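Local coordinates for protein Non-reducing end alpha-L-arabinofuranosidase BoGH43B (Bacteroides ovatus, PDB 5JOZ) that removes terminal non-reducing alpha-L-arabinofuranosyl residues from the side branches of xyloglucan, turning S units into X units during xyloglucan breakdown, at residues L321-I326 with S359-R364; N397-L402 with K416-K421. One frame throughout, in Å; residues are numbered along the deposited sequence.

Interaction 1 of 2, residues L321-I326 with S359-R364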
loop_
_atom_site.group_PDB
_atom_site.type_symbol
_atom_site.label_atom_id
_atom_site.label_comp_id
_atom_site.label_asym_id
_atom_site.label_seq_id
_atom_site.Cartn_x
_atom_site.Cartn_y
_atom_site.Cartn_z
ATOM N N LEU A 321 -2.153 -10.293 -9.784
ATOM C CA LEU A 321 -2.443 -8.910 -9.404
ATOM C C LEU A 321 -1.603 -8.392 -8.241
ATOM O O LEU A 321 -1.355 -7.199 -8.171
ATOM C CB LEU A 321 -3.945 -8.759 -9.086
ATOM C CG LEU A 321 -4.914 -8.906 -10.276
ATOM C CD1 LEU A 321 -6.357 -8.949 -9.804
ATOM C CD2 LEU A 321 -4.727 -7.775 -11.280
ATOM N N ASP A 322 -1.156 -9.296 -7.354
ATOM C CA ASP A 322 -0.301 -8.962 -6.205
ATOM C C ASP A 322 1.102 -8.495 -6.642
ATOM O O ASP A 322 1.772 -7.766 -5.892
ATOM C CB ASP A 322 -0.137 -10.170 -5.242
ATOM C CG ASP A 322 -1.448 -10.593 -4.551
ATOM O OD1 ASP A 322 -2.006 -9.821 -3.750
ATOM O OD2 ASP A 322 -1.909 -11.729 -4.783
ATOM N N TRP A 323 1.557 -8.923 -7.827
ATOM C CA TRP A 323 2.898 -8.550 -8.320
ATOM C C TRP A 323 2.979 -7.066 -8.625
ATOM O O TRP A 323 2.042 -6.473 -9.171
ATOM C CB TRP A 323 3.327 -9.402 -9.516
ATOM C CG TRP A 323 3.563 -10.826 -9.102
ATOM C CD1 TRP A 323 2.852 -11.925 -9.475
ATOM C CD2 TRP A 323 4.552 -11.279 -8.180
ATOM N NE1 TRP A 323 3.355 -13.046 -8.857
ATOM C CE2 TRP A 323 4.400 -12.673 -8.053
ATOM C CE3 TRP A 323 5.565 -10.638 -7.453
ATOM C CZ2 TRP A 323 5.218 -13.440 -7.223
ATOM C CZ3 TRP A 323 6.376 -11.395 -6.632
ATOM C CH2 TRP A 323 6.203 -12.783 -6.523
ATOM N N THR A 324 4.112 -6.481 -8.249
ATOM C CA THR A 324 4.259 -5.037 -8.165
ATOM C C THR A 324 5.641 -4.581 -8.654
ATOM O O THR A 324 6.657 -5.214 -8.355
ATOM C CB THR A 324 4.060 -4.580 -6.698
ATOM O OG1 THR A 324 2.906 -5.225 -6.146
ATOM C CG2 THR A 324 3.848 -3.097 -6.629
ATOM N N PHE A 325 5.651 -3.453 -9.365
ATOM C CA PHE A 325 6.852 -2.858 -9.963
ATOM C C PHE A 325 7.215 -1.548 -9.278
ATOM O O PHE A 325 6.383 -0.948 -8.600
ATOM C CB PHE A 325 6.595 -2.577 -11.444
ATOM C CG PHE A 325 6.191 -3.779 -12.215
ATOM C CD1 PHE A 325 4.853 -4.195 -12.233
ATOM C CD2 PHE A 325 7.132 -4.515 -12.916
ATOM C CE1 PHE A 325 4.463 -5.335 -12.933
ATOM C CE2 PHE A 325 6.748 -5.650 -13.627
ATOM C CZ PHE A 325 5.417 -6.060 -13.628
ATOM N N ILE A 326 8.457 -1.111 -9.475
ATOM C CA ILE A 326 8.930 0.201 -9.024
ATOM C C ILE A 326 8.824 1.224 -10.179
ATOM O O ILE A 326 9.468 1.057 -11.219
ATOM C CB ILE A 326 10.379 0.125 -8.527
ATOM C CG1 ILE A 326 10.490 -0.876 -7.354
ATOM C CG2 ILE A 326 10.842 1.514 -8.108
ATOM C CD1 ILE A 326 11.898 -1.151 -6.858
ATOM N N SER A 359 14.557 -3.694 -13.002
ATOM C CA SER A 359 13.913 -4.988 -13.224
ATOM C C SER A 359 13.629 -5.705 -11.874
ATOM O O SER A 359 14.350 -6.611 -11.442
ATOM C CB SER A 359 14.762 -5.852 -14.164
ATOM O OG SER A 359 15.135 -5.120 -15.328
ATOM N N PHE A 360 12.565 -5.255 -11.227
ATOM C CA PHE A 360 12.146 -5.725 -9.916
ATOM C C PHE A 360 10.660 -6.017 -10.013
ATOM O O PHE A 360 9.914 -5.225 -10.592
ATOM C CB PHE A 360 12.399 -4.642 -8.856
ATOM C CG PHE A 360 11.804 -4.951 -7.500
ATOM C CD1 PHE A 360 10.473 -4.639 -7.213
ATOM C CD2 PHE A 360 12.580 -5.520 -6.505
ATOM C CE1 PHE A 360 9.934 -4.912 -5.976
ATOM C CE2 PHE A 360 12.048 -5.798 -5.260
ATOM C CZ PHE A 360 10.723 -5.495 -4.997
ATOM N N ILE A 361 10.247 -7.157 -9.473
ATOM C CA ILE A 361 8.838 -7.530 -9.381
ATOM C C ILE A 361 8.638 -8.154 -8.006
ATOM O O ILE A 361 9.233 -9.191 -7.680
ATOM C CB ILE A 361 8.412 -8.518 -10.490
ATOM C CG1 ILE A 361 8.802 -7.953 -11.874
ATOM C CG2 ILE A 361 6.903 -8.796 -10.421
ATOM C CD1 ILE A 361 8.281 -8.718 -13.078
ATOM N N GLY A 362 7.814 -7.513 -7.190
ATOM C CA GLY A 362 7.668 -7.943 -5.809
ATOM C C GLY A 362 6.272 -7.837 -5.268
ATOM O O GLY A 362 5.340 -7.422 -5.963
ATOM N N ARG A 363 6.141 -8.222 -4.006
ATOM C CA ARG A 363 4.883 -8.105 -3.327
ATOM C C ARG A 363 5.058 -7.736 -1.873
ATOM O O ARG A 363 6.098 -8.009 -1.266
ATOM C CB ARG A 363 4.072 -9.386 -3.500
ATOM C CG ARG A 363 4.499 -10.562 -2.648
ATOM C CD ARG A 363 3.372 -11.569 -2.551
ATOM N NE ARG A 363 3.370 -12.508 -3.657
ATOM C CZ ARG A 363 2.462 -13.458 -3.831
ATOM N NH1 ARG A 363 1.451 -13.602 -2.981
ATOM N NH2 ARG A 363 2.563 -14.268 -4.873
ATOM N N ARG A 364 4.003 -7.134 -1.334
ATOM C CA ARG A 364 3.948 -6.683 0.043
ATOM C C ARG A 364 4.214 -7.827 1.026
ATOM O O ARG A 364 3.637 -8.908 0.889
ATOM C CB ARG A 364 2.561 -6.116 0.342
ATOM C CG ARG A 364 2.208 -4.826 -0.384
ATOM C CD ARG A 364 0.704 -4.682 -0.508
ATOM N NE ARG A 364 0.304 -3.449 -1.196
ATOM C CZ ARG A 364 0.397 -3.214 -2.510
ATOM N NH1 ARG A 364 0.898 -4.124 -3.354
ATOM N NH2 ARG A 364 -0.021 -2.037 -2.996
HETATM O O HOH W 1 1.270 -6.859 -3.283
HETATM O O HOH W 2 10.215 -2.252 -11.406
#

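Interaction 2 of 2, residues N397-L402 with K416-K421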
loop_
_atom_site.group_PDB
_atom_site.type_symbol
_atom_site.label_atom_id
_atom_site.label_comp_id
_atom_site.label_asym_id
_atom_site.label_seq_id
_atom_site.Cartn_x
_atom_site.Cartn_y
_atom_site.Cartn_z
ATOM N N ASN A 397 17.722 1.229 1.285
ATOM C CA ASN A 397 17.638 0.239 2.361
ATOM C C ASN A 397 16.964 -1.041 1.872
ATOM O O ASN A 397 15.754 -1.080 1.640
ATOM C CB ASN A 397 16.901 0.833 3.560
ATOM C CG ASN A 397 17.722 1.907 4.281
ATOM O OD1 ASN A 397 18.520 1.616 5.180
ATOM N ND2 ASN A 397 17.514 3.158 3.896
ATOM N N HIS A 398 17.767 -2.082 1.707
ATOM C CA HIS A 398 17.307 -3.330 1.112
ATOM C C HIS A 398 18.333 -4.429 1.287
ATOM O O HIS A 398 19.540 -4.161 1.236
ATOM C CB HIS A 398 17.041 -3.149 -0.393
ATOM C CG HIS A 398 18.214 -2.612 -1.159
ATOM N ND1 HIS A 398 19.134 -3.431 -1.778
ATOM C CD2 HIS A 398 18.618 -1.342 -1.406
ATOM C CE1 HIS A 398 20.053 -2.694 -2.376
ATOM N NE2 HIS A 398 19.759 -1.422 -2.172
ATOM N N TYR A 399 17.853 -5.660 1.460
ATOM C CA TYR A 399 18.719 -6.840 1.585
ATOM C C TYR A 399 18.610 -7.656 0.317
ATOM O O TYR A 399 17.511 -8.014 -0.080
ATOM C CB TYR A 399 18.291 -7.700 2.766
ATOM C CG TYR A 399 18.225 -6.974 4.101
ATOM C CD1 TYR A 399 19.261 -6.135 4.522
ATOM C CD2 TYR A 399 17.134 -7.151 4.959
ATOM C CE1 TYR A 399 19.212 -5.490 5.742
ATOM C CE2 TYR A 399 17.075 -6.509 6.191
ATOM C CZ TYR A 399 18.116 -5.685 6.583
ATOM O OH TYR A 399 18.070 -5.057 7.805
ATOM N N ASP A 400 19.748 -7.978 -0.296
ATOM C CA ASP A 400 19.788 -8.605 -1.612
ATOM C C ASP A 400 20.319 -10.033 -1.552
ATOM O O ASP A 400 21.500 -10.241 -1.287
ATOM C CB ASP A 400 20.696 -7.785 -2.535
ATOM C CG ASP A 400 20.165 -6.398 -2.826
ATOM O OD1 ASP A 400 18.989 -6.095 -2.514
ATOM O OD2 ASP A 400 20.940 -5.590 -3.382
ATOM N N LEU A 401 19.461 -11.007 -1.835
ATOM C CA LEU A 401 19.887 -12.401 -1.908
ATOM C C LEU A 401 20.054 -12.764 -3.386
ATOM O O LEU A 401 19.092 -13.181 -4.042
ATOM C CB LEU A 401 18.891 -13.316 -1.197
ATOM C CG LEU A 401 19.149 -14.819 -1.308
ATOM C CD1 LEU A 401 20.511 -15.178 -0.748
ATOM C CD2 LEU A 401 18.045 -15.595 -0.616
ATOM N N LEU A 402 21.279 -12.600 -3.898
ATOM C CA LEU A 402 21.544 -12.660 -5.342
ATOM C C LEU A 402 22.544 -13.722 -5.763
ATOM O O LEU A 402 23.428 -14.097 -4.997
ATOM C CB LEU A 402 22.055 -11.308 -5.830
ATOM C CG LEU A 402 21.230 -10.084 -5.421
ATOM C CD1 LEU A 402 21.910 -8.799 -5.871
ATOM C CD2 LEU A 402 19.812 -10.160 -5.965
ATOM N N LYS A 416 23.855 -6.601 2.253
ATOM C CA LYS A 416 23.035 -5.715 3.056
ATOM C C LYS A 416 23.404 -4.265 2.758
ATOM O O LYS A 416 24.526 -3.855 3.003
ATOM C CB LYS A 416 23.233 -6.039 4.541
ATOM C CG LYS A 416 23.103 -7.520 4.880
ATOM C CD LYS A 416 23.358 -7.792 6.350
ATOM C CE LYS A 416 23.658 -9.263 6.596
ATOM N NZ LYS A 416 24.056 -9.535 8.007
ATOM N N THR A 417 22.450 -3.508 2.215
ATOM C CA THR A 417 22.609 -2.090 1.916
ATOM C C THR A 417 21.753 -1.277 2.880
ATOM O O THR A 417 20.551 -1.518 2.973
ATOM C CB THR A 417 22.151 -1.790 0.481
ATOM O OG1 THR A 417 23.031 -2.438 -0.442
ATOM C CG2 THR A 417 22.130 -0.286 0.193
ATOM N N LEU A 418 22.376 -0.327 3.581
ATOM C CA LEU A 418 21.696 0.541 4.551
ATOM C C LEU A 418 22.282 1.932 4.488
ATOM O O LEU A 418 23.501 2.091 4.373
ATOM C CB LEU A 418 21.856 0.017 5.978
ATOM C CG LEU A 418 21.253 -1.353 6.300
ATOM C CD1 LEU A 418 21.728 -1.834 7.666
ATOM C CD2 LEU A 418 19.737 -1.306 6.241
ATOM N N LYS A 419 21.415 2.938 4.568
ATOM C CA LYS A 419 21.821 4.333 4.388
ATOM C C LYS A 419 22.638 4.516 3.098
ATOM O O LYS A 419 23.611 5.276 3.063
ATOM C CB LYS A 419 22.589 4.836 5.623
ATOM C CG LYS A 419 21.761 4.867 6.904
ATOM C CD LYS A 419 20.608 5.868 6.808
ATOM C CE LYS A 419 20.442 6.715 8.069
ATOM N NZ LYS A 419 19.980 5.919 9.237
ATOM N N ASP A 420 22.220 3.793 2.054
ATOM C CA ASP A 420 22.838 3.821 0.722
ATOM C C ASP A 420 24.313 3.348 0.670
ATOM O O ASP A 420 25.026 3.669 -0.276
ATOM C CB ASP A 420 22.686 5.233 0.121
ATOM C CG ASP A 420 22.582 5.229 -1.396
ATOM O OD1 ASP A 420 21.851 4.385 -1.959
ATOM O OD2 ASP A 420 23.219 6.094 -2.029
ATOM N N LYS A 421 24.744 2.570 1.668
ATOM C CA LYS A 421 26.087 1.996 1.725
ATOM C C LYS A 421 25.950 0.505 1.950
ATOM O O LYS A 421 25.107 0.071 2.734
ATOM C CB LYS A 421 26.906 2.602 2.873
HETATM O O HOH W 3 22.340 -4.749 -1.033
#

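Interaction 1 of 2, residues L321-I326 with S359-R364
T324 and G362 pair across this contact as a single antiparallel bridge in the C-terminal concanavalin A-like domain of this GH43 enzyme. G362 N gives a nearly straight bond to T324 O at 2.8 Å. The return bond, T324 N to G362 O, is weak and bent, 119° at the hydrogen. The segments diverge on both sides of this bridge, and side chains and waters carry the rest.

W323 and R363 form a cation-pi pair. R363 CZ sits 4.8 Å from the centroid of the six-membered ring of W323, over one face. The two planes stand nearly perpendicular, so the guanidinium meets the indole with its edge. R363 CG lies between the backbone N and the carbonyl carbon (chi1 77°), and a second bend at chi3 carries the guanidinium to the ring. D322 OD2 lies 4.2 Å from R363 NH1, well out of the guanidinium plane; the charges probably attract, but no N-H points at the oxygen.

I361 splits its branches between two aromatic residues. CG2 rests against W323 CB at 3.7 Å, while CD1 reaches F325 CE2 at 3.5 Å. Farther along, I326 CD1 makes a CH-pi contact over the face of F360, 4.2 Å from its centroid. I326 N donates to water 2, which lies 3.1 Å from F360 O. At the other end, D322 O accepts T324 OG1 from above its carbonyl plane and also a proton of water 1, which in turn accepts from R364 NH1 at 2.8 Å.

In the second shell, W323 NE1 is hydrogen-bonded to D312 OD2, and F501 meets the indole edge-to-face. The backbone of F325 bonds to F36 of the catalytic domain. R364 NE bonds to M13 O, which positions the guanidinium whose NH1 meets water 1.

Interaction 2 of 2, residues N397-L402 with K416-K421
The beta hairpin of strands 397-406 and 409-418 holds this contact at its open end, where H398 pairs with T417 and Y399 with K416. H398 and T417 are an antiparallel hydrogen-bonded pair. H398 N to T417 O and T417 N to H398 O both measure 3.1 Å and are fairly straight. The next pair, Y399 with K416, is non-hydrogen-bonded.

The H398 ring lies against T417. T417 CB stands over one ring face, 3.8 Å from the centroid, in a CH-pi contact. T417 CG2 comes closest to NE2, and OG1 lies nearer CE1. H398 CG is placed between the backbone N and the carbonyl carbon (chi1 55°), which swings the imidazole across to its neighbour. H398 ND1 donates to D400 OD1 at 2.8 Å, on the syn side of the carboxylate and close to the ring plane. This fixes the ring's rotation. D400 OD2 makes a salt bridge with R415. A leucine here, with no ring N-H or flat face, would probably leave D400 OD1 without its partner and T417 CB without the surface it rests on.

The hairpin belongs to one sheet of the concanavalin A-like domain, with strand 389-392 beside 397-406 and strand 421-429 beside 409-418. On the face that carries Y399 and K416, opposite H398 and T417, Y399 CD1 meets K416 CB at 4.0 Å. The tyrosine hydroxyl bonds to S464 O and K416 NZ to T462 O.

A type I' turn from L418 to K421 leads into strand 421-429. N397 reaches its start: K419 N donates to N397 OD1 at 3.2 Å, approaching from above the amide plane. L418 CD2 packs 3.3 Å from the same N397 OD1.

How the interactions relate
From the N terminus, the chain first passes through the catalytic GH43 domain. Interaction 1 then closes a loop of 32 residues between 321-326 and 359-364 in the concanavalin A-like domain. Interaction 2 comes later and closes the hairpin whose strands are 397-406 and 409-418. The two loops follow in series; they neither nest nor cross. Both reach the same antiparallel sheet: 359-364 pairs with strand 480-486, which pairs with 389-392, and that strand borders 397-406. Their centres are about 18 Å apart and they do not touch. Interaction 1 also joins the two domains, since strand 325-326 pairs with strand 35-36 of the catalytic domain, while interaction 2 lies away from the annotated sites.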